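Local coordinates for protein TRAP dicarboxylate transporter-DctP subunit (Desulfovibrio desulfuricans subsp. desulfuricans, PDB 4NHB) that binds sn-glycerol-3-phosphate as the periplasmic solute-binding protein of a TRAP transporter, probably to deliver it to the membrane components, at residues Gly149-Tyr154 with Gly208-Leu213; Arg169-Asn174 with Gln190-Ala195; Pro176-Phe181 with Gly232-Ile237; Thr225-Leu230 with Asn290-Ser295. All coordinates share one frame; numbering follows the deposited sequence.

Contact 1: Gly149-Tyr154 with Gly208-Leu213; sequences GFRHFY and GGDSPL. With G3P (sn-glycerol-3-phosphate), chain P.
Tyr154 lays its ring flat on the backbone of Gly209 in the tight end of this antiparallel strand pair. The Gly209 CA lies 3.7 Å from the centroid of the Tyr154 ring, a CH-pi contact over the face, and Gly208 and Gly209 bring no side chain into this space. The backbones are joined by paired bonds between His152 and Ser211 and between Tyr154 and Gly209. At the Pro212 end, by contrast, a water bridges Phe150 O and Leu213 N. A second water links Tyr154 OH, Asp210 O and Ser211 OG. Arg151, bent at chi3 (73°), sends NH1 to Asp210 O at 2.7 Å in the carbonyl plane, while NE makes a salt bridge to Asp210 OD2 at 2.9 Å from above the carboxylate plane. The guanidinium then reaches the ligand: NH1 meets G3P O3P at 3.1 Å and NH2 meets G3P O1P at 2.9 Å. Held by Asp210, which His233 also binds, the guanidinium is fixed in rotation and presents two N-H groups to the phosphate.

Contact 2: Arg169-Asn174 with Gln190-Ala195; sequences RMRVPN and QPMPFA. With G3P (sn-glycerol-3-phosphate), chain P.
Arg171 meets both the phosphate of sn-glycerol-3-phosphate and the backbone of the loop beside it. Its NH1 donates to G3P O3P at 2.7 Å and its NH2 to G3P O2P at 2.8 Å, both nearly straight. Pro173 CG lies 3.2 Å from G3P O1P, and Phe194 CD1 lies 3.6 Å from G3P O3P. Behind this shell Met192 O accepts from Arg171 NH2 at 2.9 Å and from NE at 3.2 Å, so one carbonyl, lying in the guanidinium plane, sets the rotation of the group. The side chain gets there by leaving CB with CG anti to the backbone N (chi1 -173°) and bending at chi2, and its CG packs 3.6 Å from Met192 CG. Further out, Val172 N bonds Gln190 O, and Met192 N bonds Val172 O. These parallel strands, 169-172 and 188-191, are joined in the chain by helix 176-184, forming a beta-alpha-beta unit, with Val172 against that helix, Met192 against helix 197-203 and Arg171 beside strand 146-155.

Contact 3: Pro176-Phe181 with Gly232-Ile237; sequences PLYTNF and GHILVI
Tyr178 and Ile234 face each other where helix 176-184 lies over the chain leading into strand 235-243. From CB, with CG anti to its own carbonyl carbon (chi1 -75°), the tyrosine ring extends toward Ile234. Within this contact Tyr178 CE1 comes to 3.7 Å of Ile234 CD1, with Tyr178 CD1 and CZ both at 4.2 Å from that methyl. At the tip the hydroxyl touches two methyls, OH 3.7 Å from Ile234 CG2 and 3.9 Å from Val236 CG2. Its polar partner lies beyond these segments: OH is hydrogen-bonded to Glu107, a ligand-binding residue, and weakly to Arg151. Leu177 CD1 lies over one face of the Tyr178 ring toward its rim and also meets Ile234 CD1 at 4.0 Å, so the isoleucine methyl touches both helix side chains. One turn along, Phe181 and His233 form an aromatic pair with planes only 11° apart, but slid so far that they barely overlap. The closest approach is Phe181 CE2 to His233 CD2 at 3.5 Å. The imidazole is held at both nitrogens, ND1 by Ser231 and NE2 by Asp210, and it also stacks with Phe153. The contact thus seats the helix of the beta-alpha-beta unit against the residues that lead into strand 235-243, which pairs with strand 146-155; Val236 lines the ligand pocket, and Leu177 also touches helix 311-316.

Contact 4: Thr225-Leu230 with Asn290-Ser295; sequences TPEISL and NIHEPS
Two short parallel strands, 227-229 and 290-292, form an edge of the mixed sheet, with Glu227 reaching across to His292 on the neighbouring strand. The backbone bonds run alternately: Asn290 N donates to Pro226 O, Ile228 N to Asn290 O at 2.8 Å, His292 N to Ile228 O at 2.7 Å, and Leu230 N to His292 O. On the face that carries Glu227, Ser229, Asn290 and His292, the glutamate is folded by its second torsion (chi2 -76°), which turns the carboxylate toward the imidazole. His292 NE2 donates to Glu227 OE1 at 2.8 Å, an appreciably bent bond with an N-H...O angle of 146°. The oxygen is met on its anti side, 29° out of the carboxylate plane, although the ring and carboxylate planes are nearly parallel. Ser229 OG sits at the edge of the same ring, 3.3 Å from His292 CB. The carboxylate would probably favour a protonated imidazole. Ile228 and Ile291 point to the opposite face, where Ile291 CG2 is 3.7 Å from Leu230 CG at the end of the strand. Past the strands, Pro294 lies against Leu230 O, and Ser295 OG caps the helix that follows by bonding Leu298 N. Strand 227-229 stands between strand 290-292 and strand 146-155, bonded to the latter through Ser229 with Phe153, while Ile228, Leu230 and Ile291 rest on the long helix 252-286.

In the fold
From the N terminus, strand 146-155 comes first, and contact 1 closes its loop when strand 208-212 returns antiparallel to it. Contact 2 lies wholly within that loop, joining the two strands of a beta-alpha-beta unit whose helix belongs to contact 3. Contact 3 starts between the segments of contact 2, and its second segment comes only after both contacts 1 and 2 have closed, so it crosses them. Contact 4 opens after contact 1 has closed and crosses contact 3, ending beyond helix 252-286. Contacts 1 and 2 share the phosphate and meet through Gly208 and Arg171, while contacts 1, 3 and 4 are tied through neighbouring strands of the mixed sheet.

Contact 1: Gly149-Tyr154 with Gly208-Leu213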
loop_
_atom_site.group_PDB
_atom_site.type_symbol
_atom_site.label_atom_id
_atom_site.label_comp_id
_atom_site.label_asym_id
_atom_site.label_seq_id
_atom_site.Cartn_x
_atom_site.Cartn_y
_atom_site.Cartn_z
ATOM N N GLY A 149 2.820 -5.231 -3.077
ATOM C CA GLY A 149 4.070 -5.914 -3.294
ATOM C C GLY A 149 5.226 -5.338 -2.515
ATOM O O GLY A 149 5.188 -4.194 -2.080
ATOM N N PHE A 150 6.276 -6.147 -2.350
ATOM C CA PHE A 150 7.492 -5.708 -1.738
ATOM C C PHE A 150 8.180 -4.593 -2.528
ATOM O O PHE A 150 8.167 -4.600 -3.751
ATOM C CB PHE A 150 8.451 -6.898 -1.563
ATOM C CG PHE A 150 8.070 -7.807 -0.398
ATOM C CD1 PHE A 150 8.411 -7.470 0.917
ATOM C CD2 PHE A 150 7.352 -8.968 -0.629
ATOM C CE1 PHE A 150 8.054 -8.307 1.994
ATOM C CE2 PHE A 150 6.984 -9.811 0.444
ATOM C CZ PHE A 150 7.336 -9.482 1.743
ATOM N N ARG A 151 8.778 -3.645 -1.799
ATOM C CA ARG A 151 9.430 -2.490 -2.456
ATOM C C ARG A 151 10.869 -2.839 -2.815
ATOM O O ARG A 151 11.591 -3.404 -1.993
ATOM C CB ARG A 151 9.414 -1.246 -1.555
ATOM C CG ARG A 151 7.998 -0.879 -1.007
ATOM C CD ARG A 151 7.960 0.496 -0.330
ATOM N NE ARG A 151 8.045 1.593 -1.291
ATOM C CZ ARG A 151 7.055 2.426 -1.601
ATOM N NH1 ARG A 151 7.241 3.353 -2.519
ATOM N NH2 ARG A 151 5.875 2.352 -1.010
ATOM N N HIS A 152 11.259 -2.489 -4.037
ATOM C CA HIS A 152 12.606 -2.691 -4.566
ATOM C C HIS A 152 13.128 -1.359 -5.097
ATOM O O HIS A 152 12.336 -0.529 -5.584
ATOM C CB HIS A 152 12.564 -3.718 -5.698
ATOM C CG HIS A 152 11.959 -5.016 -5.281
ATOM N ND1 HIS A 152 12.434 -5.724 -4.201
ATOM C CD2 HIS A 152 10.896 -5.714 -5.752
ATOM C CE1 HIS A 152 11.718 -6.823 -4.048
ATOM N NE2 HIS A 152 10.765 -6.836 -4.969
ATOM N N PHE A 153 14.439 -1.157 -5.014
ATOM C CA PHE A 153 15.035 0.097 -5.483
ATOM C C PHE A 153 15.054 0.179 -6.998
ATOM O O PHE A 153 15.231 -0.824 -7.678
ATOM C CB PHE A 153 16.453 0.279 -4.922
ATOM C CG PHE A 153 16.466 0.526 -3.466
ATOM C CD1 PHE A 153 16.165 1.767 -2.975
ATOM C CD2 PHE A 153 16.731 -0.506 -2.576
ATOM C CE1 PHE A 153 16.141 2.009 -1.617
ATOM C CE2 PHE A 153 16.700 -0.286 -1.230
ATOM C CZ PHE A 153 16.414 0.984 -0.744
ATOM N N TYR A 154 14.824 1.384 -7.513
ATOM C CA TYR A 154 15.058 1.696 -8.907
ATOM C C TYR A 154 15.964 2.954 -8.957
ATOM O O TYR A 154 15.793 3.862 -8.144
ATOM C CB TYR A 154 13.740 1.947 -9.668
ATOM C CG TYR A 154 12.859 3.042 -9.086
ATOM C CD1 TYR A 154 13.016 4.359 -9.485
ATOM C CD2 TYR A 154 11.857 2.760 -8.134
ATOM C CE1 TYR A 154 12.252 5.343 -8.976
ATOM C CE2 TYR A 154 11.082 3.745 -7.629
ATOM C CZ TYR A 154 11.277 5.053 -8.043
ATOM O OH TYR A 154 10.514 6.094 -7.572
ATOM N N GLY A 208 16.353 8.135 -8.415
ATOM C CA GLY A 208 15.578 6.906 -8.240
ATOM C C GLY A 208 14.597 6.963 -7.077
ATOM O O GLY A 208 14.135 8.038 -6.679
ATOM N N GLY A 209 14.297 5.793 -6.529
ATOM C CA GLY A 209 13.344 5.614 -5.442
ATOM C C GLY A 209 13.196 4.135 -5.137
ATOM O O GLY A 209 14.027 3.364 -5.541
ATOM N N ASP A 210 12.149 3.721 -4.408
ATOM C CA ASP A 210 11.859 2.297 -4.303
ATOM C C ASP A 210 10.330 2.159 -4.350
ATOM O O ASP A 210 9.613 2.953 -3.733
ATOM C CB ASP A 210 12.385 1.691 -3.002
ATOM C CG ASP A 210 11.819 2.360 -1.778
ATOM O OD1 ASP A 210 12.299 3.471 -1.442
ATOM O OD2 ASP A 210 10.915 1.809 -1.115
ATOM N N SER A 211 9.883 1.153 -5.088
ATOM C CA SER A 211 8.461 0.893 -5.318
ATOM C C SER A 211 8.224 -0.587 -5.460
ATOM O O SER A 211 9.140 -1.350 -5.775
ATOM C CB SER A 211 7.992 1.571 -6.587
ATOM O OG SER A 211 7.795 2.967 -6.420
ATOM N N PRO A 212 6.960 -1.013 -5.265
ATOM C CA PRO A 212 6.619 -2.368 -5.699
ATOM C C PRO A 212 6.867 -2.546 -7.207
ATOM O O PRO A 212 6.787 -1.561 -7.967
ATOM C CB PRO A 212 5.103 -2.460 -5.417
ATOM C CG PRO A 212 4.832 -1.431 -4.374
ATOM C CD PRO A 212 5.817 -0.299 -4.662
ATOM N N LEU A 213 7.112 -3.774 -7.646
ATOM C CA LEU A 213 7.340 -4.009 -9.062
ATOM C C LEU A 213 6.142 -3.639 -9.891
ATOM O O LEU A 213 6.299 -3.187 -11.019
ATOM C CB LEU A 213 7.717 -5.464 -9.331
ATOM C CG LEU A 213 9.164 -5.806 -8.925
ATOM C CD1 LEU A 213 9.343 -7.280 -8.601
ATOM C CD2 LEU A 213 10.152 -5.379 -10.000
HETATM O O1 G3P P . 0.890 2.487 1.573
HETATM C C1 G3P P . 1.708 3.594 1.333
HETATM C C2 G3P P . 2.221 3.565 -0.113
HETATM O O2 G3P P . 1.125 3.567 -0.988
HETATM C C3 G3P P . 3.099 4.800 -0.368
HETATM O O1P G3P P . 4.006 4.510 -1.382
HETATM O O4P G3P P . 2.438 4.237 -3.225
HETATM O O2P G3P P . 3.410 6.543 -2.763
HETATM O O3P G3P P . 4.845 4.772 -3.775
HETATM P P G3P P . 3.647 5.057 -2.873
HETATM O O HOH W 1 7.455 -5.938 -5.831
HETATM O O HOH W 2 8.870 5.246 -5.464
#

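Contact 2: Arg169-Asn174 with Gln190-Ala195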
loop_
_atom_site.group_PDB
_atom_site.type_symbol
_atom_site.label_atom_id
_atom_site.label_comp_id
_atom_site.label_asym_id
_atom_site.label_seq_id
_atom_site.Cartn_x
_atom_site.Cartn_y
_atom_site.Cartn_z
ATOM N N ARG A 169 19.507 11.544 -5.011
ATOM C CA ARG A 169 18.231 12.125 -4.678
ATOM C C ARG A 169 17.167 11.059 -4.903
ATOM O O ARG A 169 16.748 10.841 -6.029
ATOM C CB ARG A 169 17.940 13.328 -5.570
ATOM C CG ARG A 169 18.885 14.515 -5.358
ATOM C CD ARG A 169 18.689 15.576 -6.437
ATOM N NE ARG A 169 18.960 16.916 -5.910
ATOM C CZ ARG A 169 20.178 17.436 -5.744
ATOM N NH1 ARG A 169 20.311 18.670 -5.263
ATOM N NH2 ARG A 169 21.268 16.734 -6.064
ATOM N N MET A 170 16.727 10.383 -3.851
ATOM C CA MET A 170 15.706 9.334 -4.068
ATOM C C MET A 170 14.299 9.807 -3.691
ATOM O O MET A 170 14.075 10.362 -2.621
ATOM C CB MET A 170 16.037 8.062 -3.294
ATOM C CG MET A 170 17.386 7.495 -3.544
ATOM S SD MET A 170 17.578 6.767 -5.145
ATOM C CE MET A 170 16.982 5.124 -4.854
ATOM N N ARG A 171 13.342 9.541 -4.557
ATOM C CA ARG A 171 11.951 9.782 -4.202
ATOM C C ARG A 171 11.563 8.950 -2.991
ATOM O O ARG A 171 11.982 7.818 -2.863
ATOM C CB ARG A 171 11.038 9.433 -5.360
ATOM C CG ARG A 171 9.575 9.820 -5.099
ATOM C CD ARG A 171 8.717 8.568 -4.758
ATOM N NE ARG A 171 7.415 8.915 -4.195
ATOM C CZ ARG A 171 6.425 8.049 -4.015
ATOM N NH1 ARG A 171 6.579 6.775 -4.341
ATOM N NH2 ARG A 171 5.298 8.453 -3.481
ATOM N N VAL A 172 10.757 9.531 -2.117
ATOM C CA VAL A 172 10.117 8.786 -1.050
ATOM C C VAL A 172 8.701 9.291 -0.956
ATOM O O VAL A 172 8.440 10.425 -1.306
ATOM C CB VAL A 172 10.808 8.976 0.320
ATOM C CG1 VAL A 172 12.239 8.485 0.243
ATOM C CG2 VAL A 172 10.771 10.418 0.738
ATOM N N PRO A 173 7.780 8.435 -0.524
ATOM C CA PRO A 173 6.415 8.887 -0.247
ATOM C C PRO A 173 6.435 9.878 0.903
ATOM O O PRO A 173 7.312 9.750 1.760
ATOM C CB PRO A 173 5.712 7.601 0.199
ATOM C CG PRO A 173 6.397 6.500 -0.534
ATOM C CD PRO A 173 7.892 6.965 -0.479
ATOM N N ASN A 174 5.492 10.809 0.930
ATOM C CA ASN A 174 5.410 11.813 1.999
ATOM C C ASN A 174 4.571 11.299 3.155
ATOM O O ASN A 174 3.485 11.779 3.421
ATOM C CB ASN A 174 4.821 13.123 1.476
ATOM C CG ASN A 174 5.095 14.311 2.410
ATOM O OD1 ASN A 174 5.824 14.207 3.387
ATOM N ND2 ASN A 174 4.504 15.440 2.093
ATOM N N GLN A 190 13.435 12.581 -1.223
ATOM C CA GLN A 190 12.681 13.653 -1.838
ATOM C C GLN A 190 11.198 13.301 -1.754
ATOM O O GLN A 190 10.668 12.580 -2.636
ATOM C CB GLN A 190 13.117 13.840 -3.279
ATOM C CG GLN A 190 14.625 13.658 -3.512
ATOM C CD GLN A 190 15.453 14.810 -2.968
ATOM O OE1 GLN A 190 15.080 15.991 -3.106
ATOM N NE2 GLN A 190 16.584 14.482 -2.349
ATOM N N PRO A 191 10.519 13.785 -0.688
ATOM C CA PRO A 191 9.109 13.426 -0.505
ATOM C C PRO A 191 8.258 13.977 -1.616
ATOM O O PRO A 191 8.380 15.150 -1.961
ATOM C CB PRO A 191 8.720 14.107 0.809
ATOM C CG PRO A 191 10.014 14.523 1.446
ATOM C CD PRO A 191 10.975 14.739 0.342
ATOM N N MET A 192 7.402 13.133 -2.176
ATOM C CA MET A 192 6.375 13.588 -3.091
ATOM C C MET A 192 5.276 12.527 -3.265
ATOM O O MET A 192 5.551 11.316 -3.238
ATOM C CB MET A 192 6.991 13.914 -4.436
ATOM C CG MET A 192 7.519 12.724 -5.174
ATOM S SD MET A 192 8.389 13.217 -6.677
ATOM C CE MET A 192 9.968 13.765 -6.064
ATOM N N PRO A 193 4.011 12.970 -3.417
ATOM C CA PRO A 193 2.964 11.994 -3.723
ATOM C C PRO A 193 3.262 11.140 -4.957
ATOM O O PRO A 193 3.959 11.547 -5.893
ATOM C CB PRO A 193 1.721 12.865 -3.985
ATOM C CG PRO A 193 1.985 14.114 -3.258
ATOM C CD PRO A 193 3.467 14.316 -3.182
ATOM N N PHE A 194 2.674 9.952 -4.971
ATOM C CA PHE A 194 2.867 9.046 -6.087
ATOM C C PHE A 194 2.521 9.666 -7.460
ATOM O O PHE A 194 3.211 9.443 -8.466
ATOM C CB PHE A 194 2.010 7.811 -5.869
ATOM C CG PHE A 194 2.274 6.746 -6.872
ATOM C CD1 PHE A 194 3.479 6.057 -6.832
ATOM C CD2 PHE A 194 1.351 6.460 -7.872
ATOM C CE1 PHE A 194 3.758 5.075 -7.779
ATOM C CE2 PHE A 194 1.629 5.488 -8.827
ATOM C CZ PHE A 194 2.815 4.797 -8.774
ATOM N N ALA A 195 1.431 10.425 -7.488
ATOM C CA ALA A 195 0.958 11.063 -8.702
ATOM C C ALA A 195 2.045 11.919 -9.376
ATOM O O ALA A 195 2.030 12.084 -10.592
ATOM C CB ALA A 195 -0.265 11.903 -8.405
HETATM O O1 G3P P . 0.890 2.487 1.573
HETATM C C1 G3P P . 1.708 3.594 1.333
HETATM C C2 G3P P . 2.221 3.565 -0.113
HETATM O O2 G3P P . 1.125 3.567 -0.988
HETATM C C3 G3P P . 3.099 4.800 -0.368
HETATM O O1P G3P P . 4.006 4.510 -1.382
HETATM O O4P G3P P . 2.438 4.237 -3.225
HETATM O O2P G3P P . 3.410 6.543 -2.763
HETATM O O3P G3P P . 4.845 4.772 -3.775
HETATM P P G3P P . 3.647 5.057 -2.873
#

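Contact 3: Pro176-Phe181 with Gly232-Ile237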
loop_
_atom_site.group_PDB
_atom_site.type_symbol
_atom_site.label_atom_id
_atom_site.label_comp_id
_atom_site.label_asym_id
_atom_site.label_seq_id
_atom_site.Cartn_x
_atom_site.Cartn_y
_atom_site.Cartn_z
ATOM N N PRO A 176 5.281 9.593 7.206
ATOM C CA PRO A 176 6.410 9.563 8.139
ATOM C C PRO A 176 7.261 8.272 8.143
ATOM O O PRO A 176 8.518 8.282 8.119
ATOM C CB PRO A 176 5.719 9.807 9.485
ATOM C CG PRO A 176 4.634 10.770 9.128
ATOM C CD PRO A 176 4.102 10.242 7.801
ATOM N N LEU A 177 6.604 7.128 8.139
ATOM C CA LEU A 177 7.356 5.894 8.201
ATOM C C LEU A 177 8.405 5.768 7.052
ATOM O O LEU A 177 9.476 5.186 7.248
ATOM C CB LEU A 177 6.381 4.706 8.277
ATOM C CG LEU A 177 5.929 4.062 6.986
ATOM C CD1 LEU A 177 6.943 3.026 6.615
ATOM C CD2 LEU A 177 4.554 3.402 7.157
ATOM N N TYR A 178 8.109 6.338 5.877
ATOM C CA TYR A 178 9.046 6.337 4.729
ATOM C C TYR A 178 10.211 7.385 4.803
ATOM O O TYR A 178 11.341 7.095 4.445
ATOM C CB TYR A 178 8.260 6.559 3.424
ATOM C CG TYR A 178 7.488 5.318 2.990
ATOM C CD1 TYR A 178 8.106 4.328 2.283
ATOM C CD2 TYR A 178 6.158 5.134 3.347
ATOM C CE1 TYR A 178 7.401 3.184 1.878
ATOM C CE2 TYR A 178 5.465 3.978 2.974
ATOM C CZ TYR A 178 6.099 3.032 2.223
ATOM O OH TYR A 178 5.449 1.880 1.850
ATOM N N THR A 179 9.900 8.595 5.236
ATOM C CA THR A 179 10.922 9.635 5.376
ATOM C C THR A 179 11.869 9.227 6.503
ATOM O O THR A 179 13.081 9.374 6.383
ATOM C CB THR A 179 10.300 11.026 5.648
ATOM O OG1 THR A 179 9.458 10.968 6.802
ATOM C CG2 THR A 179 9.461 11.513 4.431
ATOM N N ASN A 180 11.317 8.662 7.571
ATOM C CA ASN A 180 12.159 8.149 8.656
ATOM C C ASN A 180 13.055 7.001 8.201
ATOM O O ASN A 180 14.237 6.930 8.507
ATOM C CB ASN A 180 11.307 7.676 9.822
ATOM C CG ASN A 180 12.163 7.298 11.004
ATOM O OD1 ASN A 180 12.857 8.147 11.567
ATOM N ND2 ASN A 180 12.188 6.020 11.335
ATOM N N PHE A 181 12.483 6.080 7.449
ATOM C CA PHE A 181 13.233 4.960 7.033
ATOM C C PHE A 181 14.356 5.381 6.068
ATOM O O PHE A 181 15.474 4.846 6.121
ATOM C CB PHE A 181 12.299 3.920 6.408
ATOM C CG PHE A 181 13.007 2.745 5.884
ATOM C CD1 PHE A 181 13.559 1.825 6.739
ATOM C CD2 PHE A 181 13.177 2.573 4.521
ATOM C CE1 PHE A 181 14.249 0.747 6.248
ATOM C CE2 PHE A 181 13.846 1.484 4.043
ATOM C CZ PHE A 181 14.387 0.579 4.896
ATOM N N GLY A 232 13.106 -5.403 -0.736
ATOM C CA GLY A 232 11.883 -5.881 -0.121
ATOM C C GLY A 232 11.840 -5.504 1.334
ATOM O O GLY A 232 11.325 -6.235 2.146
ATOM N N HIS A 233 12.396 -4.335 1.639
ATOM C CA HIS A 233 12.474 -3.801 2.983
ATOM C C HIS A 233 11.119 -3.474 3.576
ATOM O O HIS A 233 10.956 -3.454 4.798
ATOM C CB HIS A 233 13.319 -2.554 2.965
ATOM C CG HIS A 233 13.048 -1.674 1.789
ATOM N ND1 HIS A 233 13.549 -1.939 0.534
ATOM C CD2 HIS A 233 12.338 -0.525 1.676
ATOM C CE1 HIS A 233 13.150 -0.998 -0.307
ATOM N NE2 HIS A 233 12.413 -0.132 0.358
ATOM N N ILE A 234 10.163 -3.165 2.702
ATOM C CA ILE A 234 8.768 -2.954 3.100
ATOM C C ILE A 234 7.822 -3.666 2.106
ATOM O O ILE A 234 8.078 -3.660 0.909
ATOM C CB ILE A 234 8.419 -1.497 3.064
ATOM C CG1 ILE A 234 9.087 -0.757 4.221
ATOM C CG2 ILE A 234 6.886 -1.302 3.141
ATOM C CD1 ILE A 234 9.054 0.707 4.087
ATOM N N LEU A 235 6.739 -4.231 2.621
ATOM C CA LEU A 235 5.658 -4.781 1.792
ATOM C C LEU A 235 4.518 -3.774 1.809
ATOM O O LEU A 235 3.977 -3.468 2.853
ATOM C CB LEU A 235 5.198 -6.121 2.363
ATOM C CG LEU A 235 3.862 -6.655 1.848
ATOM C CD1 LEU A 235 3.901 -6.896 0.313
ATOM C CD2 LEU A 235 3.488 -7.929 2.591
ATOM N N VAL A 236 4.177 -3.226 0.649
ATOM C CA VAL A 236 3.075 -2.316 0.594
ATOM C C VAL A 236 1.745 -3.047 0.788
ATOM O O VAL A 236 1.449 -4.037 0.128
ATOM C CB VAL A 236 3.078 -1.487 -0.736
ATOM C CG1 VAL A 236 1.896 -0.492 -0.831
ATOM C CG2 VAL A 236 4.395 -0.746 -0.889
ATOM N N ILE A 237 0.965 -2.529 1.730
ATOM C CA ILE A 237 -0.362 -3.060 2.052
ATOM C C ILE A 237 -1.380 -1.930 1.917
ATOM O O ILE A 237 -1.235 -0.878 2.549
ATOM C CB ILE A 237 -0.398 -3.573 3.495
ATOM C CG1 ILE A 237 0.550 -4.776 3.677
ATOM C CG2 ILE A 237 -1.835 -3.919 3.919
ATOM C CD1 ILE A 237 0.089 -6.074 2.977
#

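Contact 4: Thr225-Leu230 with Asn290-Ser295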
loop_
_atom_site.group_PDB
_atom_site.type_symbol
_atom_site.label_atom_id
_atom_site.label_comp_id
_atom_site.label_asym_id
_atom_site.label_seq_id
_atom_site.Cartn_x
_atom_site.Cartn_y
_atom_site.Cartn_z
ATOM N N THR A 225 15.221 4.784 -15.168
ATOM C CA THR A 225 16.042 4.295 -14.071
ATOM C C THR A 225 16.130 2.786 -14.214
ATOM O O THR A 225 15.340 2.055 -13.629
ATOM C CB THR A 225 15.396 4.607 -12.715
ATOM O OG1 THR A 225 14.017 4.163 -12.708
ATOM C CG2 THR A 225 15.424 6.095 -12.456
ATOM N N PRO A 226 17.068 2.311 -15.022
ATOM C CA PRO A 226 16.980 0.917 -15.462
ATOM C C PRO A 226 17.472 -0.091 -14.428
ATOM O O PRO A 226 17.249 -1.283 -14.608
ATOM C CB PRO A 226 17.885 0.883 -16.720
ATOM C CG PRO A 226 18.250 2.286 -16.987
ATOM C CD PRO A 226 18.112 3.057 -15.739
ATOM N N GLU A 227 18.135 0.373 -13.379
ATOM C CA GLU A 227 18.774 -0.541 -12.448
ATOM C C GLU A 227 17.876 -0.770 -11.228
ATOM O O GLU A 227 17.640 0.120 -10.434
ATOM C CB GLU A 227 20.130 -0.003 -11.999
ATOM C CG GLU A 227 20.961 0.701 -13.115
ATOM C CD GLU A 227 21.618 -0.246 -14.105
ATOM O OE1 GLU A 227 21.684 -1.463 -13.844
ATOM O OE2 GLU A 227 22.087 0.243 -15.157
ATOM N N ILE A 228 17.362 -1.971 -11.112
ATOM C CA ILE A 228 16.555 -2.305 -9.951
ATOM C C ILE A 228 17.368 -3.165 -8.995
ATOM O O ILE A 228 18.043 -4.125 -9.428
ATOM C CB ILE A 228 15.293 -3.064 -10.347
ATOM C CG1 ILE A 228 14.240 -2.100 -10.913
ATOM C CG2 ILE A 228 14.703 -3.739 -9.097
ATOM C CD1 ILE A 228 14.582 -1.474 -12.248
ATOM N N SER A 229 17.341 -2.836 -7.712
ATOM C CA SER A 229 17.969 -3.713 -6.716
ATOM C C SER A 229 16.893 -4.286 -5.792
ATOM O O SER A 229 16.106 -3.559 -5.206
ATOM C CB SER A 229 19.065 -3.000 -5.915
ATOM O OG SER A 229 20.249 -2.784 -6.695
ATOM N N LEU A 230 16.850 -5.606 -5.710
ATOM C CA LEU A 230 15.875 -6.280 -4.878
ATOM C C LEU A 230 16.255 -6.097 -3.440
ATOM O O LEU A 230 17.361 -6.410 -3.043
ATOM C CB LEU A 230 15.818 -7.753 -5.242
ATOM C CG LEU A 230 15.405 -7.953 -6.694
ATOM C CD1 LEU A 230 15.276 -9.429 -7.029
ATOM C CD2 LEU A 230 14.104 -7.227 -7.007
ATOM N N ASN A 290 18.185 -3.824 -15.548
ATOM C CA ASN A 290 19.048 -4.711 -14.787
ATOM C C ASN A 290 18.482 -4.980 -13.392
ATOM O O ASN A 290 17.838 -4.121 -12.786
ATOM C CB ASN A 290 20.443 -4.101 -14.675
ATOM C CG ASN A 290 21.186 -4.070 -16.017
ATOM O OD1 ASN A 290 20.660 -4.506 -17.049
ATOM N ND2 ASN A 290 22.410 -3.534 -16.005
ATOM N N ILE A 291 18.715 -6.185 -12.890
ATOM C CA ILE A 291 18.356 -6.492 -11.523
ATOM C C ILE A 291 19.608 -6.830 -10.759
ATOM O O ILE A 291 20.390 -7.656 -11.190
ATOM C CB ILE A 291 17.355 -7.668 -11.435
ATOM C CG1 ILE A 291 16.054 -7.265 -12.148
ATOM C CG2 ILE A 291 17.115 -8.038 -9.982
ATOM C CD1 ILE A 291 15.022 -8.381 -12.290
ATOM N N HIS A 292 19.766 -6.204 -9.609
ATOM C CA HIS A 292 20.951 -6.372 -8.814
ATOM C C HIS A 292 20.595 -6.959 -7.473
ATOM O O HIS A 292 19.434 -6.960 -7.055
ATOM C CB HIS A 292 21.642 -5.028 -8.608
ATOM C CG HIS A 292 21.994 -4.337 -9.884
ATOM N ND1 HIS A 292 22.746 -4.935 -10.872
ATOM C CD2 HIS A 292 21.692 -3.099 -10.338
ATOM C CE1 HIS A 292 22.896 -4.092 -11.879
ATOM N NE2 HIS A 292 22.268 -2.970 -11.579
ATOM N N GLU A 293 21.634 -7.434 -6.805
ATOM C CA GLU A 293 21.528 -8.041 -5.496
ATOM C C GLU A 293 22.354 -7.203 -4.533
ATOM O O GLU A 293 23.587 -7.122 -4.657
ATOM C CB GLU A 293 22.057 -9.490 -5.541
ATOM C CG GLU A 293 21.776 -10.263 -4.263
ATOM C CD GLU A 293 20.376 -10.855 -4.237
ATOM O OE1 GLU A 293 19.407 -10.115 -3.937
ATOM O OE2 GLU A 293 20.257 -12.070 -4.530
ATOM N N PRO A 294 21.698 -6.557 -3.568
ATOM C CA PRO A 294 22.595 -5.832 -2.679
ATOM C C PRO A 294 23.726 -6.766 -2.240
ATOM O O PRO A 294 23.640 -7.995 -2.379
ATOM C CB PRO A 294 21.703 -5.459 -1.487
ATOM C CG PRO A 294 20.322 -5.502 -2.008
ATOM C CD PRO A 294 20.304 -6.550 -3.090
ATOM N N SER A 295 24.784 -6.157 -1.734
ATOM C CA SER A 295 25.929 -6.877 -1.259
ATOM C C SER A 295 25.656 -7.187 0.196
ATOM O O SER A 295 24.912 -6.453 0.865
ATOM C CB SER A 295 27.152 -5.982 -1.383
ATOM O OG SER A 295 26.984 -4.831 -0.578
#